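Local coordinates for alcohol dehydrogenase, zinc-containing (Streptococcus pneumoniae serotype 2, PDB 5YLN), which probably catalyses the NAD+-dependent, zinc-assisted interconversion of alcohols with aldehydes or ketones, at residues T39-T44 and V347-D352; K6-V11 and G122-Y127. One frame throughout, in Å; residues are numbered along the deposited sequence.

Contact 1. Residues T39-T44 and V347-D352; sequences TTICGT and VIIEND. With ZN (zinc ion), chain E.
Thr39 and Ile349 face each other as a hydrogen-bonded pair of antiparallel strands, strand 33-39 ending here against the C-terminal strand 347-350. Thr39 N gives its hydrogen to Ile349 O at 2.7 Å, within the carbonyl plane, and Ile349 N returns a bond to Thr39 O from a position tilted 34° from that carbonyl's plane. Thr39 O also receives a softer CA-H contact from Ile348 CA.

Past this pair the strand pairing gives way to side-chain and water bonds. Thr40 holds OG1 anti to its backbone N (chi1 -174°), which brings the hydroxyl to Val347 O as donor, although the 2.4 Å between Thr40 OG1 and Val347 O is doubtful as modelled. One water continues the join: it accepts from Val347 N at 3.0 Å and donates to Thr40 OG1 and to Ile41 O, the latter at 2.6 Å. Threonine would suit this place, since its hydroxyl can donate to the strand and accept from the water at once.

In zinc-containing alcohol dehydrogenases the GroES-like catalytic domain is completed by the C-terminal part of the chain, and this pairing is one such closure, next to the zinc site that probably corresponds to the catalytic one of the family. Cys42 SG binds the zinc ion at 2.5 Å and shares it with His64. Cys42 is also the N-cap of helix 43-50, its sulfur accepting from Thr44 N, which probably helps to fix the ligand's position.

Apolar packing fills the face that carries Thr39 and Ile349. Their side chains run side by side, Thr39 CG2 lying 3.6 Å from Ile349 CB, while Thr39 OG1 turns to Glu65 O. Branched Ile41 lays CG1 against Ile349 CD1 at 3.8 Å and CD1 against Val347 CG2, with helix 329-337 covering it through Ala332, Tyr333 and Phe336.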
loop_
_atom_site.group_PDB
_atom_site.type_symbol
_atom_site.label_atom_id
_atom_site.label_comp_id
_atom_site.label_asym_id
_atom_site.label_seq_id
_atom_site.Cartn_x
_atom_site.Cartn_y
_atom_site.Cartn_z
ATOM N N THR A 39 -1.501 -21.078 27.479
ATOM C CA THR A 39 -0.815 -20.000 26.785
ATOM C C THR A 39 0.103 -20.626 25.739
ATOM O O THR A 39 0.113 -21.847 25.543
ATOM C CB THR A 39 -0.056 -19.106 27.782
ATOM O OG1 THR A 39 0.383 -17.916 27.129
ATOM C CG2 THR A 39 1.183 -19.839 28.399
ATOM N N THR A 40 0.863 -19.776 25.050
ATOM C CA THR A 40 1.837 -20.213 24.052
ATOM C C THR A 40 2.994 -19.193 23.985
ATOM O O THR A 40 3.042 -18.219 24.741
ATOM C CB THR A 40 1.125 -20.418 22.699
ATOM O OG1 THR A 40 2.014 -20.974 21.720
ATOM C CG2 THR A 40 0.588 -19.119 22.168
ATOM N N ILE A 41 3.933 -19.433 23.072
ATOM C CA ILE A 41 5.064 -18.548 22.804
ATOM C C ILE A 41 4.943 -18.036 21.372
ATOM O O ILE A 41 4.584 -18.787 20.457
ATOM C CB ILE A 41 6.422 -19.266 22.981
ATOM C CG1 ILE A 41 6.467 -20.109 24.261
ATOM C CG2 ILE A 41 7.561 -18.264 22.991
ATOM C CD1 ILE A 41 7.605 -21.095 24.261
ATOM N N CYS A 42 5.269 -16.768 21.180
ATOM C CA CYS A 42 5.325 -16.126 19.879
ATOM C C CYS A 42 6.780 -15.884 19.500
ATOM O O CYS A 42 7.646 -15.753 20.369
ATOM C CB CYS A 42 4.562 -14.802 19.912
ATOM S SG CYS A 42 4.711 -13.854 18.400
ATOM N N GLY A 43 7.061 -15.837 18.198
ATOM C CA GLY A 43 8.408 -15.494 17.772
ATOM C C GLY A 43 8.909 -14.194 18.384
ATOM O O GLY A 43 10.089 -14.080 18.727
ATOM N N THR A 44 8.016 -13.205 18.547
ATOM C CA THR A 44 8.394 -11.930 19.157
ATOM C C THR A 44 8.952 -12.122 20.567
ATOM O O THR A 44 9.825 -11.363 20.991
ATOM C CB THR A 44 7.186 -10.974 19.174
ATOM O OG1 THR A 44 6.772 -10.654 17.835
ATOM C CG2 THR A 44 7.511 -9.687 19.910
ATOM N N VAL A 347 3.682 -24.146 20.359
ATOM C CA VAL A 347 3.562 -24.960 21.560
ATOM C C VAL A 347 2.378 -24.454 22.364
ATOM O O VAL A 347 1.980 -23.290 22.269
ATOM C CB VAL A 347 4.853 -24.955 22.421
ATOM C CG1 VAL A 347 6.088 -25.101 21.549
ATOM C CG2 VAL A 347 4.937 -23.704 23.299
ATOM N N ILE A 348 1.803 -25.340 23.170
ATOM C CA ILE A 348 0.775 -24.940 24.119
ATOM C C ILE A 348 1.291 -25.214 25.527
ATOM O O ILE A 348 1.910 -26.253 25.791
ATOM C CB ILE A 348 -0.580 -25.636 23.846
ATOM C CG1 ILE A 348 -1.699 -24.967 24.627
ATOM C CG2 ILE A 348 -0.544 -27.051 24.243
ATOM C CD1 ILE A 348 -2.488 -24.004 23.807
ATOM N N ILE A 349 1.077 -24.250 26.416
ATOM C CA ILE A 349 1.570 -24.297 27.784
ATOM C C ILE A 349 0.368 -24.216 28.713
ATOM O O ILE A 349 -0.387 -23.242 28.658
ATOM C CB ILE A 349 2.562 -23.159 28.066
ATOM C CG1 ILE A 349 3.749 -23.229 27.096
ATOM C CG2 ILE A 349 3.056 -23.250 29.507
ATOM C CD1 ILE A 349 4.473 -21.913 26.933
ATOM N N GLU A 350 0.203 -25.224 29.573
ATOM C CA GLU A 350 -0.969 -25.353 30.432
ATOM C C GLU A 350 -0.608 -25.048 31.880
ATOM O O GLU A 350 0.396 -25.551 32.389
ATOM C CB GLU A 350 -1.570 -26.757 30.340
ATOM C CG GLU A 350 -2.939 -26.841 30.977
ATOM C CD GLU A 350 -3.545 -28.218 30.871
ATOM O OE1 GLU A 350 -2.869 -29.142 30.367
ATOM O OE2 GLU A 350 -4.706 -28.373 31.296
ATOM N N ASN A 351 -1.446 -24.254 32.541
ATOM C CA ASN A 351 -1.209 -23.821 33.918
ATOM C C ASN A 351 -1.476 -24.995 34.861
ATOM O O ASN A 351 -2.616 -25.258 35.255
ATOM C CB ASN A 351 -2.082 -22.619 34.265
ATOM C CG ASN A 351 -1.837 -22.095 35.680
ATOM O OD1 ASN A 351 -1.111 -22.712 36.478
ATOM N ND2 ASN A 351 -2.445 -20.968 35.999
ATOM N N ASP A 352 -0.410 -25.692 35.240
ATOM C CA ASP A 352 -0.476 -26.805 36.173
ATOM C C ASP A 352 -0.255 -26.363 37.612
ATOM O O ASP A 352 -0.136 -27.217 38.491
ATOM C CB ASP A 352 0.564 -27.875 35.804
ATOM C CG ASP A 352 2.006 -27.351 35.890
ATOM O OD1 ASP A 352 2.205 -26.144 35.616
ATOM O OD2 ASP A 352 2.937 -28.136 36.222
HETATM ZN ZN ZN E . 2.792 -12.291 18.912
HETATM O O HOH W 1 4.773 -21.375 20.361
#

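Contact 2. Residues K6-V11 and G122-Y127; sequences KAYTYV and GMQAEY
Lys6 N and Glu126 OE2 make the shortest polar bond here, 2.8 Å and nearly straight at 170°. The extended chain of Glu126 carries its carboxylate back to Lys6, where the N-H meets the anti side of OE2, 22° out of the carboxylate plane. The other oxygen, OE1, bonds Ser354 OG, while the amine of Lys6 bends away to a salt bridge with Asp20.

Backbone bonds continue the join: Glu126 N makes a long bond to Lys6 O at 3.3 Å, and Tyr8 N donates to Gln124 O at 2.9 Å. Gln124 centres an inverse gamma turn, which presents its carbonyl to the edge of strand 4-12. Between these bonds Ala7 CA and Ala125 CA come within 4.0 Å. Ala7 CB lies 3.6 Å from Ala125 CB; small alanines suit so close an approach.

Beside them Tyr8 and Gln124 point the same way, Gln124 OE1 lying at the ring edge, 3.8 Å from Tyr8 CD2, with ring and amide planes 44° apart. Gln124 OE1 is hydrogen-bonded to Tyr333 OH of helix 329-337. Burial would tend to disfavour a charge on Glu126, but the N-H from Lys6, with the Ser354 bond, probably offsets part of that cost.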
loop_
_atom_site.group_PDB
_atom_site.type_symbol
_atom_site.label_atom_id
_atom_site.label_comp_id
_atom_site.label_asym_id
_atom_site.label_seq_id
_atom_site.Cartn_x
_atom_site.Cartn_y
_atom_site.Cartn_z
ATOM N N LYS A 6 3.917 -17.632 40.096
ATOM C CA LYS A 6 5.019 -17.903 39.178
ATOM C C LYS A 6 4.781 -17.174 37.867
ATOM O O LYS A 6 3.635 -17.022 37.424
ATOM C CB LYS A 6 5.166 -19.397 38.879
ATOM C CG LYS A 6 5.399 -20.325 40.092
ATOM C CD LYS A 6 6.557 -19.899 40.932
ATOM C CE LYS A 6 7.881 -20.398 40.386
ATOM N NZ LYS A 6 8.931 -20.354 41.434
ATOM N N ALA A 7 5.883 -16.771 37.229
ATOM C CA ALA A 7 5.871 -16.006 35.987
ATOM C C ALA A 7 7.211 -16.152 35.265
ATOM O O ALA A 7 8.245 -16.388 35.892
ATOM C CB ALA A 7 5.577 -14.534 36.264
ATOM N N TYR A 8 7.179 -16.014 33.935
ATOM C CA TYR A 8 8.378 -16.017 33.095
ATOM C C TYR A 8 8.708 -14.577 32.707
ATOM O O TYR A 8 7.994 -13.957 31.909
ATOM C CB TYR A 8 8.192 -16.888 31.852
ATOM C CG TYR A 8 9.505 -17.377 31.268
ATOM C CD1 TYR A 8 10.436 -18.039 32.070
ATOM C CD2 TYR A 8 9.821 -17.177 29.921
ATOM C CE1 TYR A 8 11.657 -18.486 31.547
ATOM C CE2 TYR A 8 11.026 -17.629 29.378
ATOM C CZ TYR A 8 11.942 -18.279 30.194
ATOM O OH TYR A 8 13.135 -18.720 29.663
ATOM N N THR A 9 9.803 -14.061 33.255
ATOM C CA THR A 9 10.166 -12.655 33.161
ATOM C C THR A 9 11.378 -12.476 32.256
ATOM O O THR A 9 12.328 -13.258 32.315
ATOM C CB THR A 9 10.497 -12.080 34.548
ATOM O OG1 THR A 9 11.614 -12.794 35.093
ATOM C CG2 THR A 9 9.308 -12.184 35.508
ATOM N N TYR A 10 11.340 -11.432 31.434
ATOM C CA TYR A 10 12.529 -10.937 30.759
ATOM C C TYR A 10 13.440 -10.233 31.765
ATOM O O TYR A 10 12.972 -9.446 32.595
ATOM C CB TYR A 10 12.124 -9.973 29.642
ATOM C CG TYR A 10 13.288 -9.323 28.926
ATOM C CD1 TYR A 10 14.247 -10.092 28.281
ATOM C CD2 TYR A 10 13.410 -7.942 28.864
ATOM C CE1 TYR A 10 15.308 -9.511 27.610
ATOM C CE2 TYR A 10 14.475 -7.345 28.192
ATOM C CZ TYR A 10 15.427 -8.138 27.575
ATOM O OH TYR A 10 16.506 -7.574 26.902
ATOM N N VAL A 11 14.741 -10.517 31.704
ATOM C CA VAL A 11 15.721 -9.916 32.614
ATOM C C VAL A 11 16.644 -8.938 31.889
ATOM O O VAL A 11 16.691 -7.748 32.212
ATOM C CB VAL A 11 16.551 -10.990 33.352
ATOM C CG1 VAL A 11 17.419 -10.336 34.429
ATOM C CG2 VAL A 11 15.651 -12.049 33.946
ATOM N N GLY A 122 2.734 -9.747 30.798
ATOM C CA GLY A 122 2.022 -10.582 29.856
ATOM C C GLY A 122 1.491 -11.882 30.447
ATOM O O GLY A 122 1.260 -12.007 31.654
ATOM N N MET A 123 1.302 -12.877 29.582
ATOM C CA MET A 123 0.415 -14.005 29.873
ATOM C C MET A 123 1.135 -15.272 30.285
ATOM O O MET A 123 0.463 -16.236 30.668
ATOM C CB MET A 123 -0.512 -14.281 28.682
ATOM C CG MET A 123 -1.157 -13.025 28.103
ATOM S SD MET A 123 -2.634 -13.450 27.162
ATOM C CE MET A 123 -2.988 -11.891 26.379
ATOM N N GLN A 124 2.472 -15.286 30.276
ATOM C CA GLN A 124 3.231 -16.459 30.724
ATOM C C GLN A 124 3.430 -16.391 32.236
ATOM O O GLN A 124 4.533 -16.167 32.752
ATOM C CB GLN A 124 4.558 -16.557 29.985
ATOM C CG GLN A 124 4.333 -17.054 28.577
ATOM C CD GLN A 124 5.457 -16.734 27.626
ATOM O OE1 GLN A 124 6.546 -16.408 28.049
ATOM N NE2 GLN A 124 5.190 -16.825 26.327
ATOM N N ALA A 125 2.304 -16.580 32.932
ATOM C CA ALA A 125 2.192 -16.483 34.380
ATOM C C ALA A 125 0.870 -17.115 34.785
ATOM O O ALA A 125 0.051 -17.480 33.936
ATOM C CB ALA A 125 2.253 -15.030 34.850
ATOM N N GLU A 126 0.646 -17.182 36.104
ATOM C CA GLU A 126 -0.576 -17.798 36.616
ATOM C C GLU A 126 -1.788 -16.887 36.452
ATOM O O GLU A 126 -2.883 -17.361 36.121
ATOM C CB GLU A 126 -0.426 -18.156 38.091
ATOM C CG GLU A 126 0.520 -19.300 38.392
ATOM C CD GLU A 126 0.642 -19.552 39.903
ATOM O OE1 GLU A 126 -0.382 -19.909 40.520
ATOM O OE2 GLU A 126 1.745 -19.360 40.467
ATOM N N TYR A 127 -1.624 -15.596 36.742
ATOM C CA TYR A 127 -2.703 -14.624 36.683
ATOM C C TYR A 127 -2.249 -13.436 35.854
ATOM O O TYR A 127 -1.053 -13.142 35.752
ATOM C CB TYR A 127 -3.148 -14.152 38.084
ATOM C CG TYR A 127 -3.639 -15.266 38.992
ATOM C CD1 TYR A 127 -2.755 -15.974 39.817
ATOM C CD2 TYR A 127 -4.979 -15.616 39.024
ATOM C CE1 TYR A 127 -3.217 -16.997 40.646
ATOM C CE2 TYR A 127 -5.449 -16.641 39.853
ATOM C CZ TYR A 127 -4.572 -17.324 40.650
ATOM O OH TYR A 127 -5.080 -18.330 41.440
#

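Overall arrangement
From the N terminus, strand 4-12 supplies the first half of contact 2, and the residues at 39-44 then supply the first half of contact 1. The chain returns at 122-127 to close contact 2 across 110 residues, a loop holding much of the GroES-like domain. Only after the Rossmann-type parallel sheet does 347-352 close contact 1, across 302 residues. The segments therefore alternate and the two loops cross. Contact 2 ties the N-terminal hairpin to the loop before strand 127-129; contact 1 ties the end of strand 33-39 and the Cys42 zinc ligand to the C-terminal strand. Their centres are 11 Å apart, and Gln124 NE2 probably hydrogen-bonds Thr40 O at 3.0 Å, linking them directly.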